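Local coordinates for protein ALKF (Bacillus cereus, PDB 3ZBO) that has affinity for branched DNA, is related to the HEAT-like repeat DNA glycosylases and may act in DNA repair, though its exact role is not known, at residues A[61-66]-A[93-98]; A[14-19]-A[68-73]; A[184-189]-A[225-230]. All blocks are in the same frame, centred on the assembly; numbering follows the deposited sequence.

Contact 1 of 3, residues A[61-66]-A[93-98]; sequences ELYATG and DGAYFY
The phenol end of Tyr63 reaches the backbone at Gly94 and Ala95, near the C-terminal end of helix 85-94: its OH lies 3.7 Å from Ala95 N and 3.8 Å from Ala95 CB, with Gly94 C close by. No hydrogen bond joins the two segments directly. The Tyr63 hydroxyl instead bonds to the carbonyl oxygen of Trp91, one turn back in helix 85-94, and the two rings also stack, so the phenol is held at both its polar end and its ring. Its CG stands anti to the backbone N (chi1 -162°), which carries the ring out from helix 56-63 to Gly94, whose CA meets the ring obliquely. A water bridges Gly66 O and Tyr96 OH, 2.8 Å from Gly66 O, to which it can donate, and 2.6 Å from Tyr96 OH; it sits at the edge of the Tyr96 ring, in its plane. The contact thus joins the C-terminal end of helix 56-63 to the chain that follows helix 85-94, in a protein related to the HEAT-like repeat DNA glycosylases. Tyr63 to Gly66 form a type I beta turn, and Gly66, with positive phi, is where the chain leaves helical geometry. Thr65 steadies that turn: its OG1 and its N both bond to Leu62 O, the hydroxyl at 2.7 Å and nearly in line with the carbonyl. Further out, Tyr96 OH is also hydrogen-bonded to His34 N and its ring stacks on that histidine, while Phe97 CD1 lies 3.4 Å above one face of the same ring, near the rim. Val105 of helix 98-110 packs against both Tyr63 and Ala95.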
ATOM      1  N   GLU A  61       7.732  -9.013  16.585  1.00 13.28           N
ATOM      2  CA  GLU A  61       9.171  -9.157  16.603  1.00 15.14           C
ATOM      3  C   GLU A  61       9.820  -9.010  15.214  1.00 12.92           C
ATOM      4  O   GLU A  61      10.919  -8.416  15.131  1.00 14.65           O
ATOM      5  CB  GLU A  61       9.556 -10.533  17.186  1.00 15.23           C
ATOM      6  CG  GLU A  61       9.151 -10.691  18.621  1.00 18.16           C
ATOM      7  CD  GLU A  61       9.868 -11.907  19.285  1.00 22.23           C
ATOM      8  OE1 GLU A  61      11.074 -12.203  19.029  1.00 21.69           O
ATOM      9  OE2 GLU A  61       9.191 -12.537  20.152  1.00 22.75           O
ATOM     10  N   LEU A  62       9.139  -9.535  14.216  1.00 12.95           N
ATOM     11  CA  LEU A  62       9.671  -9.449  12.836  1.00 12.57           C
ATOM     12  C   LEU A  62       9.629  -7.986  12.412  1.00 14.33           C
ATOM     13  O   LEU A  62      10.638  -7.505  11.801  1.00 13.77           O
ATOM     14  CB  LEU A  62       8.844 -10.309  11.890  1.00 14.55           C
ATOM     15  CG  LEU A  62       9.037 -11.784  12.174  1.00 13.15           C
ATOM     16  CD1 LEU A  62       8.015 -12.512  11.366  1.00 16.52           C
ATOM     17  CD2 LEU A  62      10.417 -12.231  11.762  1.00 16.70           C
ATOM     18  N   TYR A  63       8.564  -7.264  12.733  1.00 15.05           N
ATOM     19  CA  TYR A  63       8.522  -5.850  12.224  1.00 12.55           C
ATOM     20  C   TYR A  63       9.608  -4.999  12.885  1.00 14.07           C
ATOM     21  O   TYR A  63      10.216  -4.100  12.258  1.00 14.18           O
ATOM     22  CB  TYR A  63       7.112  -5.300  12.503  1.00 11.92           C
ATOM     23  CG  TYR A  63       6.860  -4.083  11.655  1.00 11.13           C
ATOM     24  CD1 TYR A  63       6.427  -4.202  10.330  1.00 12.69           C
ATOM     25  CD2 TYR A  63       7.057  -2.809  12.202  1.00 10.65           C
ATOM     26  CE1 TYR A  63       6.179  -3.052   9.532  1.00 15.31           C
ATOM     27  CE2 TYR A  63       6.888  -1.663  11.422  1.00 12.77           C
ATOM     28  CZ  TYR A  63       6.447  -1.818  10.087  1.00 11.95           C
ATOM     29  OH  TYR A  63       6.243  -0.677   9.340  1.00 12.67           O
ATOM     30  N   ALA A  64       9.947  -5.347  14.125  1.00 14.69           N
ATOM     31  CA  ALA A  64      10.956  -4.608  14.875  1.00 13.75           C
ATOM     32  C   ALA A  64      12.341  -4.793  14.392  1.00 15.19           C
ATOM     33  O   ALA A  64      13.260  -4.087  14.899  1.00 16.89           O
ATOM     34  CB  ALA A  64      10.883  -5.002  16.414  1.00 15.60           C
ATOM     35  N   THR A  65      12.567  -5.802  13.533  1.00 15.29           N
ATOM     36  CA  THR A  65      13.932  -6.034  12.996  1.00 14.87           C
ATOM     37  C   THR A  65      14.432  -4.834  12.199  1.00 14.83           C
ATOM     38  O   THR A  65      15.652  -4.637  12.075  1.00 16.68           O
ATOM     39  CB  THR A  65      14.017  -7.246  12.114  1.00 15.08           C
ATOM     40  OG1 THR A  65      13.212  -7.082  10.984  1.00 14.54           O
ATOM     41  CG2 THR A  65      13.654  -8.513  12.924  1.00 16.85           C
ATOM     42  N   GLY A  66      13.502  -4.123  11.572  1.00 14.43           N
ATOM     43  CA  GLY A  66      13.912  -3.130  10.572  1.00 15.53           C
ATOM     44  C   GLY A  66      14.458  -3.741   9.294  1.00 16.34           C
ATOM     45  O   GLY A  66      14.953  -2.962   8.453  1.00 15.18           O
ATOM     46  N   ASP A  93       5.136   4.442  11.998  1.00 12.67           N
ATOM     47  CA  ASP A  93       6.370   5.160  12.379  1.00 14.33           C
ATOM     48  C   ASP A  93       7.605   4.423  11.936  1.00 14.35           C
ATOM     49  O   ASP A  93       8.600   5.073  11.726  1.00 17.44           O
ATOM     50  CB  ASP A  93       6.440   5.329  13.914  1.00 13.53           C
ATOM     51  CG  ASP A  93       5.468   6.393  14.432  1.00 21.08           C
ATOM     52  OD1 ASP A  93       4.931   7.188  13.681  1.00 21.26           O
ATOM     53  OD2 ASP A  93       5.291   6.436  15.696  1.00 27.70           O
ATOM     54  N   GLY A  94       7.541   3.096  11.783  1.00 14.52           N
ATOM     55  CA  GLY A  94       8.679   2.356  11.303  1.00 13.46           C
ATOM     56  C   GLY A  94       8.747   2.091   9.803  1.00 12.39           C
ATOM     57  O   GLY A  94       9.728   1.531   9.335  1.00 13.96           O
ATOM     58  N   ALA A  95       7.763   2.641   9.088  1.00 11.84           N
ATOM     59  CA  ALA A  95       7.706   2.377   7.662  1.00 11.83           C
ATOM     60  C   ALA A  95       8.529   3.444   6.937  1.00 12.58           C
ATOM     61  O   ALA A  95       8.022   4.483   6.488  1.00 14.49           O
ATOM     62  CB  ALA A  95       6.225   2.468   7.243  1.00 13.98           C
ATOM     63  N   TYR A  96       9.807   3.107   6.756  1.00 11.69           N
ATOM     64  CA  TYR A  96      10.728   4.200   6.381  1.00 12.72           C
ATOM     65  C   TYR A  96      10.808   4.562   4.913  1.00 13.30           C
ATOM     66  O   TYR A  96      11.473   5.507   4.516  1.00 14.15           O
ATOM     67  CB  TYR A  96      12.162   3.879   6.886  1.00 12.22           C
ATOM     68  CG  TYR A  96      12.803   2.699   6.269  1.00 12.27           C
ATOM     69  CD1 TYR A  96      13.466   2.781   5.042  1.00 15.16           C
ATOM     70  CD2 TYR A  96      12.741   1.459   6.886  1.00 11.97           C
ATOM     71  CE1 TYR A  96      14.055   1.702   4.440  1.00 14.49           C
ATOM     72  CE2 TYR A  96      13.365   0.294   6.288  1.00 13.41           C
ATOM     73  CZ  TYR A  96      14.065   0.423   5.054  1.00 11.50           C
ATOM     74  OH  TYR A  96      14.599  -0.657   4.428  1.00 14.23           O
ATOM     75  N   PHE A  97      10.173   3.737   4.095  1.00 12.54           N
ATOM     76  CA  PHE A  97      10.003   4.075   2.686  1.00 11.62           C
ATOM     77  C   PHE A  97       8.732   3.519   2.125  1.00 12.25           C
ATOM     78  O   PHE A  97       8.052   2.746   2.821  1.00 11.34           O
ATOM     79  CB  PHE A  97      11.270   3.621   1.846  1.00 11.76           C
ATOM     80  CG  PHE A  97      11.328   2.114   1.525  1.00 11.64           C
ATOM     81  CD1 PHE A  97      11.339   1.126   2.560  1.00 13.31           C
ATOM     82  CD2 PHE A  97      11.354   1.690   0.185  1.00 11.80           C
ATOM     83  CE1 PHE A  97      11.465  -0.282   2.253  1.00 13.25           C
ATOM     84  CE2 PHE A  97      11.473   0.351  -0.118  1.00 11.99           C
ATOM     85  CZ  PHE A  97      11.518  -0.663   0.896  1.00 12.67           C
ATOM     86  N   TYR A  98       8.393   3.887   0.871  1.00 12.25           N
ATOM     87  CA  TYR A  98       7.028   3.616   0.409  1.00 10.36           C
ATOM     88  C   TYR A  98       6.638   2.145   0.311  1.00 11.66           C
ATOM     89  O   TYR A  98       5.447   1.853   0.424  1.00 11.60           O
ATOM     90  CB  TYR A  98       6.778   4.317  -0.950  1.00 11.25           C
ATOM     91  CG  TYR A  98       7.410   3.564  -2.121  1.00 11.20           C
ATOM     92  CD1 TYR A  98       8.762   3.851  -2.459  1.00 12.08           C
ATOM     93  CD2 TYR A  98       6.703   2.611  -2.828  1.00 10.66           C
ATOM     94  CE1 TYR A  98       9.402   3.161  -3.533  1.00 12.23           C
ATOM     95  CE2 TYR A  98       7.292   1.880  -3.888  1.00 13.80           C
ATOM     96  CZ  TYR A  98       8.664   2.156  -4.212  1.00 13.39           C
ATOM     97  OH  TYR A  98       9.241   1.431  -5.280  1.00 16.56           O
TER
HETATM   98  O   HOH W   1      15.205  -2.844   5.694  1.00 16.00           O

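Contact 2 of 3, residues A[14-19]-A[68-73]; sequences QELEAL and YDAMYF
Within 14-19, Leu16 makes all the contacts with 68-73, and one of its methyls, CD1, makes the closest approaches. That methyl comes to rest over the backbone of helix 68-77, 3.8 Å from Ala70 CA and 4.1 Å from Asp69 O, with Ala70 CB a little farther at 4.3 Å. Leu16 has its CG beside the backbone N (chi1 -70°) and an extended chi2, a shape that carries CD1 straight across to the neighbouring helix. Phe73, one turn along from Ala70, takes the same methyl on its CB at 4.1 Å, while Leu16 CD2 lies obliquely to the Phe73 ring. Leu16 thus meets the face of helix 68-77 that carries Asp69, Ala70 and Phe73, and the small alanine lets the methyl come down near the main chain. The short helical segments cross at 119°, their axes 10.4 Å apart, in a largely helical protein related to the HEAT-like repeat DNA glycosylases. Ile48 and Ile52 of helix 46-52 and Leu62 of helix 56-63 pack on Phe73 as well. Leu16 meets Asp69 at its backbone O; the carboxylate faces other partners, OD2 accepting from the N atoms of Phe38 and Gly39, OD1 from that of Val40. With no hydrogen bond or salt bridge between the segments, this is a buried apolar contact held by van der Waals packing.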
ATOM      1  N   GLN A  14      15.925 -17.147   9.839  1.00 20.54           N
ATOM      2  CA  GLN A  14      16.811 -18.015   9.002  1.00 22.74           C
ATOM      3  C   GLN A  14      16.207 -18.413   7.674  1.00 21.38           C
ATOM      4  O   GLN A  14      16.920 -18.377   6.610  1.00 22.42           O
ATOM      5  CB  GLN A  14      17.161 -19.272   9.806  1.00 22.41           C
ATOM      6  CG  GLN A  14      18.256 -18.980  10.810  1.00 32.29           C
ATOM      7  CD  GLN A  14      18.425 -20.092  11.830  1.00 42.36           C
ATOM      8  OE1 GLN A  14      19.459 -20.152  12.488  1.00 50.96           O
ATOM      9  NE2 GLN A  14      17.415 -20.990  11.965  1.00 41.59           N
ATOM     10  N   GLU A  15      14.923 -18.768   7.675  1.00 21.09           N
ATOM     11  CA  GLU A  15      14.227 -19.209   6.455  1.00 22.75           C
ATOM     12  C   GLU A  15      14.145 -18.038   5.454  1.00 23.82           C
ATOM     13  O   GLU A  15      14.324 -18.221   4.234  1.00 22.82           O
ATOM     14  CB  GLU A  15      12.864 -19.788   6.760  1.00 25.22           C
ATOM     15  CG  GLU A  15      12.944 -20.984   7.769  1.00 30.47           C
ATOM     16  CD  GLU A  15      11.781 -21.974   7.672  1.00 38.99           C
ATOM     17  OE1 GLU A  15      10.771 -21.673   6.977  1.00 42.86           O
ATOM     18  OE2 GLU A  15      11.895 -23.075   8.313  1.00 42.95           O
ATOM     19  N   LEU A  16      13.871 -16.830   5.953  1.00 21.29           N
ATOM     20  CA  LEU A  16      13.799 -15.689   5.035  1.00 20.62           C
ATOM     21  C   LEU A  16      15.157 -15.350   4.427  1.00 21.34           C
ATOM     22  O   LEU A  16      15.278 -15.085   3.239  1.00 20.57           O
ATOM     23  CB  LEU A  16      13.239 -14.459   5.783  1.00 20.54           C
ATOM     24  CG  LEU A  16      11.763 -14.516   6.160  1.00 20.14           C
ATOM     25  CD1 LEU A  16      11.414 -13.189   6.867  1.00 20.11           C
ATOM     26  CD2 LEU A  16      10.862 -14.695   4.984  1.00 21.59           C
ATOM     27  N   GLU A  17      16.199 -15.414   5.212  1.00 20.10           N
ATOM     28  CA  GLU A  17      17.569 -15.138   4.725  1.00 20.88           C
ATOM     29  C   GLU A  17      17.896 -16.159   3.666  1.00 22.30           C
ATOM     30  O   GLU A  17      18.455 -15.803   2.633  1.00 23.91           O
ATOM     31  CB  GLU A  17      18.544 -15.219   5.886  1.00 21.96           C
ATOM     32  CG  GLU A  17      19.936 -14.934   5.450  1.00 25.98           C
ATOM     33  CD  GLU A  17      20.839 -14.512   6.596  1.00 32.39           C
ATOM     34  OE1 GLU A  17      20.594 -14.926   7.731  1.00 38.67           O
ATOM     35  OE2 GLU A  17      21.797 -13.762   6.330  1.00 44.95           O
ATOM     36  N   ALA A  18      17.461 -17.410   3.871  1.00 22.08           N
ATOM     37  CA  ALA A  18      17.776 -18.437   2.849  1.00 22.53           C
ATOM     38  C   ALA A  18      17.078 -18.221   1.546  1.00 23.37           C
ATOM     39  O   ALA A  18      17.598 -18.716   0.509  1.00 25.21           O
ATOM     40  CB  ALA A  18      17.413 -19.844   3.372  1.00 22.93           C
ATOM     41  N   LEU A  19      15.889 -17.571   1.568  1.00 21.88           N
ATOM     42  CA  LEU A  19      15.142 -17.260   0.366  1.00 22.20           C
ATOM     43  C   LEU A  19      15.641 -15.980  -0.331  1.00 20.60           C
ATOM     44  O   LEU A  19      15.235 -15.702  -1.500  1.00 23.42           O
ATOM     45  CB  LEU A  19      13.643 -17.109   0.639  1.00 21.66           C
ATOM     46  CG  LEU A  19      12.957 -18.378   1.200  1.00 21.73           C
ATOM     47  CD1 LEU A  19      11.589 -18.079   1.879  1.00 25.71           C
ATOM     48  CD2 LEU A  19      12.817 -19.425   0.056  1.00 26.95           C
ATOM     49  N   TYR A  68      13.453  -5.119   5.800  1.00 14.79           N
ATOM     50  CA  TYR A  68      12.293  -5.007   4.972  1.00 13.71           C
ATOM     51  C   TYR A  68      11.571  -6.351   4.739  1.00 13.82           C
ATOM     52  O   TYR A  68      10.333  -6.457   4.768  1.00 12.82           O
ATOM     53  CB  TYR A  68      12.630  -4.376   3.583  1.00 14.89           C
ATOM     54  CG  TYR A  68      11.445  -4.403   2.637  1.00 13.55           C
ATOM     55  CD1 TYR A  68      10.302  -3.620   2.858  1.00 15.33           C
ATOM     56  CD2 TYR A  68      11.418  -5.318   1.526  1.00 17.87           C
ATOM     57  CE1 TYR A  68       9.198  -3.697   2.044  1.00 18.11           C
ATOM     58  CE2 TYR A  68      10.317  -5.380   0.720  1.00 16.73           C
ATOM     59  CZ  TYR A  68       9.176  -4.568   0.930  1.00 15.90           C
ATOM     60  OH  TYR A  68       8.065  -4.624   0.172  1.00 16.23           O
ATOM     61  N   ASP A  69      12.330  -7.407   4.439  1.00 14.14           N
ATOM     62  CA  ASP A  69      11.601  -8.649   4.125  1.00 14.35           C
ATOM     63  C   ASP A  69      10.901  -9.222   5.332  1.00 13.44           C
ATOM     64  O   ASP A  69       9.774  -9.779   5.234  1.00 14.29           O
ATOM     65  CB  ASP A  69      12.567  -9.710   3.592  1.00 14.36           C
ATOM     66  CG  ASP A  69      13.222  -9.256   2.279  1.00 18.29           C
ATOM     67  OD1 ASP A  69      12.564  -9.305   1.264  1.00 17.42           O
ATOM     68  OD2 ASP A  69      14.374  -8.829   2.354  1.00 19.89           O
ATOM     69  N   ALA A  70      11.584  -9.122   6.475  1.00 14.22           N
ATOM     70  CA  ALA A  70      10.910  -9.563   7.718  1.00 12.97           C
ATOM     71  C   ALA A  70       9.699  -8.715   8.051  1.00 14.53           C
ATOM     72  O   ALA A  70       8.688  -9.242   8.556  1.00 14.18           O
ATOM     73  CB  ALA A  70      11.908  -9.470   8.918  1.00 15.66           C
ATOM     74  N   MET A  71       9.839  -7.429   7.770  1.00 11.96           N
ATOM     75  CA  MET A  71       8.709  -6.535   8.002  1.00 12.93           C
ATOM     76  C   MET A  71       7.509  -6.803   7.058  1.00 12.93           C
ATOM     77  O   MET A  71       6.349  -6.753   7.480  1.00 12.43           O
ATOM     78  CB  MET A  71       9.116  -5.079   7.853  1.00 10.61           C
ATOM     79  CG  MET A  71      10.096  -4.654   8.904  1.00 12.55           C
ATOM     80  SD  MET A  71      10.981  -3.121   8.518  1.00 14.13           S
ATOM     81  CE  MET A  71       9.777  -1.915   9.159  1.00 13.09           C
ATOM     82  N   TYR A  72       7.811  -7.085   5.773  1.00 12.09           N
ATOM     83  CA  TYR A  72       6.790  -7.525   4.841  1.00 12.76           C
ATOM     84  C   TYR A  72       6.127  -8.789   5.336  1.00 11.66           C
ATOM     85  O   TYR A  72       4.878  -8.876   5.329  1.00 13.23           O
ATOM     86  CB  TYR A  72       7.461  -7.654   3.422  1.00 13.55           C
ATOM     87  CG  TYR A  72       6.357  -7.888   2.410  1.00 12.24           C
ATOM     88  CD1 TYR A  72       5.848  -9.173   2.208  1.00 13.39           C
ATOM     89  CD2 TYR A  72       5.916  -6.884   1.596  1.00 12.86           C
ATOM     90  CE1 TYR A  72       4.819  -9.336   1.259  1.00 14.13           C
ATOM     91  CE2 TYR A  72       4.849  -7.041   0.690  1.00 13.22           C
ATOM     92  CZ  TYR A  72       4.352  -8.294   0.494  1.00 15.23           C
ATOM     93  OH  TYR A  72       3.286  -8.454  -0.402  1.00 16.98           O
ATOM     94  N   PHE A  73       6.911  -9.764   5.764  1.00 13.16           N
ATOM     95  CA  PHE A  73       6.319 -11.005   6.180  1.00 14.12           C
ATOM     96  C   PHE A  73       5.491 -10.783   7.474  1.00 14.72           C
ATOM     97  O   PHE A  73       4.431 -11.393   7.646  1.00 13.90           O
ATOM     98  CB  PHE A  73       7.452 -12.042   6.427  1.00 15.14           C
ATOM     99  CG  PHE A  73       6.938 -13.389   6.690  1.00 15.61           C
ATOM    100  CD1 PHE A  73       6.314 -14.063   5.689  1.00 20.35           C
ATOM    101  CD2 PHE A  73       7.029 -13.947   7.950  1.00 14.98           C
ATOM    102  CE1 PHE A  73       5.723 -15.344   5.929  1.00 18.45           C
ATOM    103  CE2 PHE A  73       6.477 -15.260   8.169  1.00 17.40           C
ATOM    104  CZ  PHE A  73       5.837 -15.907   7.151  1.00 19.70           C
TER

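Contact 3 of 3, residues A[184-189]-A[225-230]; sequences VAISYV and KELDRG
Glu226 and Leu227 of helix 219-228 meet one side chain across the contact, that of Ile186 near the end of helix 171-187. Just before them, Lys225 makes no contact across, but its CB lies 3.5 Å above one face of the Arg229 guanidinium, offset toward the rim. Glu226 touches with its aliphatic part: CB is 3.6 Å from Ile186 CD1 and 3.7 Å from Ile186 CG1, and the two side chains cross at about a right angle. The glutamate chain then bends at chi2 (-88°), turning its carboxylate away from the line of approach and toward two arginines. OE1 forms a salt bridge with Arg229 NH1 at 3.0 Å, the nitrogen coming from above the carboxylate plane, whereas the carboxylate lies near the plane of the guanidinium. OE2 pairs with Arg236, so both oxygens of this buried acid are engaged, which would probably favour its charged form. At Leu227 the CD2 methyl meets Ile186 CD1 at 3.6 Å. The isoleucine's CG1 stands beside its backbone N (chi1 -64°), and a chi2 of -51° then sets CD1 against both Glu226 CB and this leucine methyl. Farther on, Gly230, with positive phi, closes the helix in a Schellman motif. Beyond it, Gly233 is hydrogen-bonded to the Ile186 backbone. Helix 219-228 follows directly on the small antiparallel hairpin of strands 204-207 and 215-218; its Ile223 packs on Ile186 and Ala185, while helix 192-202 lies beside both segments, Ala195 touching Ala185 and His192 touching Leu227.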
ATOM      1  N   VAL A 184     -10.480   4.396  -7.945  1.00 11.35           N
ATOM      2  CA  VAL A 184     -11.913   4.879  -7.908  1.00 11.96           C
ATOM      3  C   VAL A 184     -12.484   4.675  -9.323  1.00 12.58           C
ATOM      4  O   VAL A 184     -13.601   4.170  -9.474  1.00 13.49           O
ATOM      5  CB  VAL A 184     -12.021   6.358  -7.477  1.00 12.49           C
ATOM      6  CG1 VAL A 184     -13.511   6.818  -7.677  1.00 13.90           C
ATOM      7  CG2 VAL A 184     -11.616   6.486  -5.963  1.00 13.66           C
ATOM      8  N   ALA A 185     -11.734   5.063 -10.363  1.00 12.02           N
ATOM      9  CA  ALA A 185     -12.346   4.970 -11.734  1.00 12.02           C
ATOM     10  C   ALA A 185     -12.722   3.572 -12.105  1.00 14.35           C
ATOM     11  O   ALA A 185     -13.692   3.406 -12.902  1.00 16.54           O
ATOM     12  CB  ALA A 185     -11.371   5.575 -12.696  1.00 13.89           C
ATOM     13  N   ILE A 186     -11.955   2.582 -11.697  1.00 11.98           N
ATOM     14  CA  ILE A 186     -12.233   1.208 -12.057  1.00 13.33           C
ATOM     15  C   ILE A 186     -13.034   0.464 -11.030  1.00 14.49           C
ATOM     16  O   ILE A 186     -13.932  -0.335 -11.392  1.00 16.33           O
ATOM     17  CB  ILE A 186     -10.867   0.513 -12.352  1.00 13.96           C
ATOM     18  CG1 ILE A 186     -10.187   1.143 -13.549  1.00 15.35           C
ATOM     19  CG2 ILE A 186     -11.118  -1.008 -12.578  1.00 15.00           C
ATOM     20  CD1 ILE A 186     -11.059   1.285 -14.840  1.00 17.71           C
ATOM     21  N   SER A 187     -12.759   0.628  -9.735  1.00 12.89           N
ATOM     22  CA  SER A 187     -13.371  -0.218  -8.724  1.00 13.79           C
ATOM     23  C   SER A 187     -14.517   0.423  -7.926  1.00 13.71           C
ATOM     24  O   SER A 187     -15.091  -0.286  -7.119  1.00 16.48           O
ATOM     25  CB  SER A 187     -12.319  -0.738  -7.739  1.00 14.55           C
ATOM     26  OG  SER A 187     -11.329  -1.528  -8.437  1.00 16.67           O
ATOM     27  N   TYR A 188     -14.812   1.682  -8.155  1.00 12.86           N
ATOM     28  CA  TYR A 188     -15.926   2.367  -7.471  1.00 13.33           C
ATOM     29  C   TYR A 188     -16.824   3.036  -8.474  1.00 14.45           C
ATOM     30  O   TYR A 188     -16.789   4.222  -8.719  1.00 15.19           O
ATOM     31  CB  TYR A 188     -15.310   3.397  -6.481  1.00 13.19           C
ATOM     32  CG  TYR A 188     -16.480   3.945  -5.570  1.00 11.57           C
ATOM     33  CD1 TYR A 188     -17.071   3.136  -4.654  1.00 12.73           C
ATOM     34  CD2 TYR A 188     -16.850   5.279  -5.734  1.00 15.15           C
ATOM     35  CE1 TYR A 188     -18.143   3.705  -3.824  1.00 14.67           C
ATOM     36  CE2 TYR A 188     -17.841   5.893  -4.946  1.00 15.65           C
ATOM     37  CZ  TYR A 188     -18.500   5.037  -4.037  1.00 15.28           C
ATOM     38  OH  TYR A 188     -19.502   5.614  -3.293  1.00 17.32           O
ATOM     39  N   VAL A 189     -17.672   2.187  -9.082  1.00 14.94           N
ATOM     40  CA  VAL A 189     -18.476   2.672 -10.214  1.00 15.89           C
ATOM     41  C   VAL A 189     -19.389   3.845  -9.942  1.00 15.09           C
ATOM     42  O   VAL A 189     -19.677   4.610 -10.887  1.00 15.72           O
ATOM     43  CB  VAL A 189     -19.273   1.562 -10.933  1.00 16.61           C
ATOM     44  CG1 VAL A 189     -18.349   0.523 -11.483  1.00 17.59           C
ATOM     45  CG2 VAL A 189     -20.328   0.924 -10.058  1.00 18.28           C
ATOM     46  N   LYS A 225      -6.501   1.637 -20.055  1.00 13.44           N
ATOM     47  CA  LYS A 225      -6.038   0.233 -20.279  1.00 15.21           C
ATOM     48  C   LYS A 225      -6.982  -0.713 -19.573  1.00 14.61           C
ATOM     49  O   LYS A 225      -7.248  -1.799 -20.090  1.00 14.05           O
ATOM     50  CB  LYS A 225      -4.550   0.047 -19.881  1.00 19.72           C
ATOM     51  CG  LYS A 225      -3.707   0.782 -20.820  1.00 24.68           C
ATOM     52  CD  LYS A 225      -2.210   0.740 -20.459  1.00 28.30           C
ATOM     53  CE  LYS A 225      -1.438   1.670 -21.439  1.00 35.94           C
ATOM     54  NZ  LYS A 225       0.029   1.486 -21.287  1.00 38.06           N
ATOM     55  N   GLU A 226      -7.421  -0.365 -18.366  1.00 11.99           N
ATOM     56  CA  GLU A 226      -8.349  -1.223 -17.692  1.00 12.58           C
ATOM     57  C   GLU A 226      -9.706  -1.273 -18.340  1.00 14.35           C
ATOM     58  O   GLU A 226     -10.261  -2.367 -18.460  1.00 13.29           O
ATOM     59  CB  GLU A 226      -8.499  -0.776 -16.215  1.00 15.82           C
ATOM     60  CG  GLU A 226      -7.151  -0.963 -15.429  1.00 19.20           C
ATOM     61  CD  GLU A 226      -7.035  -2.338 -14.836  1.00 34.76           C
ATOM     62  OE1 GLU A 226      -6.840  -3.349 -15.572  1.00 28.58           O
ATOM     63  OE2 GLU A 226      -7.125  -2.410 -13.589  1.00 42.26           O
ATOM     64  N   LEU A 227     -10.166  -0.130 -18.820  1.00 12.87           N
ATOM     65  CA  LEU A 227     -11.427  -0.151 -19.605  1.00 13.65           C
ATOM     66  C   LEU A 227     -11.319  -0.976 -20.862  1.00 13.60           C
ATOM     67  O   LEU A 227     -12.233  -1.756 -21.189  1.00 13.48           O
ATOM     68  CB  LEU A 227     -11.857   1.237 -19.943  1.00 13.40           C
ATOM     69  CG  LEU A 227     -12.093   2.153 -18.696  1.00 15.32           C
ATOM     70  CD1 LEU A 227     -12.532   3.516 -19.094  1.00 15.93           C
ATOM     71  CD2 LEU A 227     -13.219   1.527 -17.733  1.00 17.47           C
ATOM     72  N   ASP A 228     -10.164  -0.887 -21.509  1.00 12.92           N
ATOM     73  CA  ASP A 228      -9.920  -1.751 -22.737  1.00 12.86           C
ATOM     74  C   ASP A 228      -9.956  -3.284 -22.454  1.00 13.36           C
ATOM     75  O   ASP A 228     -10.330  -4.079 -23.356  1.00 14.31           O
ATOM     76  CB  ASP A 228      -8.553  -1.386 -23.353  1.00 13.61           C
ATOM     77  CG  ASP A 228      -8.530   0.013 -24.014  1.00 16.31           C
ATOM     78  OD1 ASP A 228      -9.583   0.704 -24.106  1.00 17.91           O
ATOM     79  OD2 ASP A 228      -7.389   0.422 -24.386  1.00 23.37           O
ATOM     80  N   ARG A 229      -9.628  -3.674 -21.211  1.00 13.23           N
ATOM     81  CA  ARG A 229      -9.614  -5.029 -20.759  1.00 16.46           C
ATOM     82  C   ARG A 229     -11.001  -5.433 -20.225  1.00 13.19           C
ATOM     83  O   ARG A 229     -11.177  -6.563 -19.785  1.00 16.35           O
ATOM     84  CB  ARG A 229      -8.555  -5.187 -19.616  1.00 17.04           C
ATOM     85  CG  ARG A 229      -7.097  -4.925 -20.035  1.00 20.60           C
ATOM     86  CD  ARG A 229      -6.156  -4.882 -18.744  1.00 29.01           C
ATOM     87  NE  ARG A 229      -4.764  -4.468 -19.074  1.00 40.03           N
ATOM     88  CZ  ARG A 229      -4.042  -3.502 -18.450  1.00 46.46           C
ATOM     89  NH1 ARG A 229      -4.505  -2.804 -17.395  1.00 42.26           N
ATOM     90  NH2 ARG A 229      -2.804  -3.237 -18.879  1.00 47.29           N
ATOM     91  N   GLY A 230     -11.974  -4.521 -20.168  1.00 12.60           N
ATOM     92  CA  GLY A 230     -13.341  -4.817 -19.739  1.00 14.96           C
ATOM     93  C   GLY A 230     -13.472  -4.830 -18.228  1.00 15.50           C
ATOM     94  O   GLY A 230     -14.395  -5.430 -17.675  1.00 16.44           O
TER

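How the contacts relate
Contacts 1 and 2 are neighbours, their centres 13 Å apart, and they touch: Thr65 OG1 lies 3.4 Å from Ala70 CB, and Met71 packs against both Tyr63 and Gly94. Helix 68-77 follows helix 56-63 and precedes helix 85-94, so it comes between them in sequence, and the segments of the two contacts alternate along the chain. Contact 3 comes later in sequence, on the opposite side of the chain's centre, its centre 33 and 34 Å from those of contacts 1 and 2, with nearest atoms about 18 Å away. Together they sample two separate parts of one helical protein: a group of N-terminal helices in which contacts 1 and 2 touch, and the packing of helix 219-228 on helix 171-187.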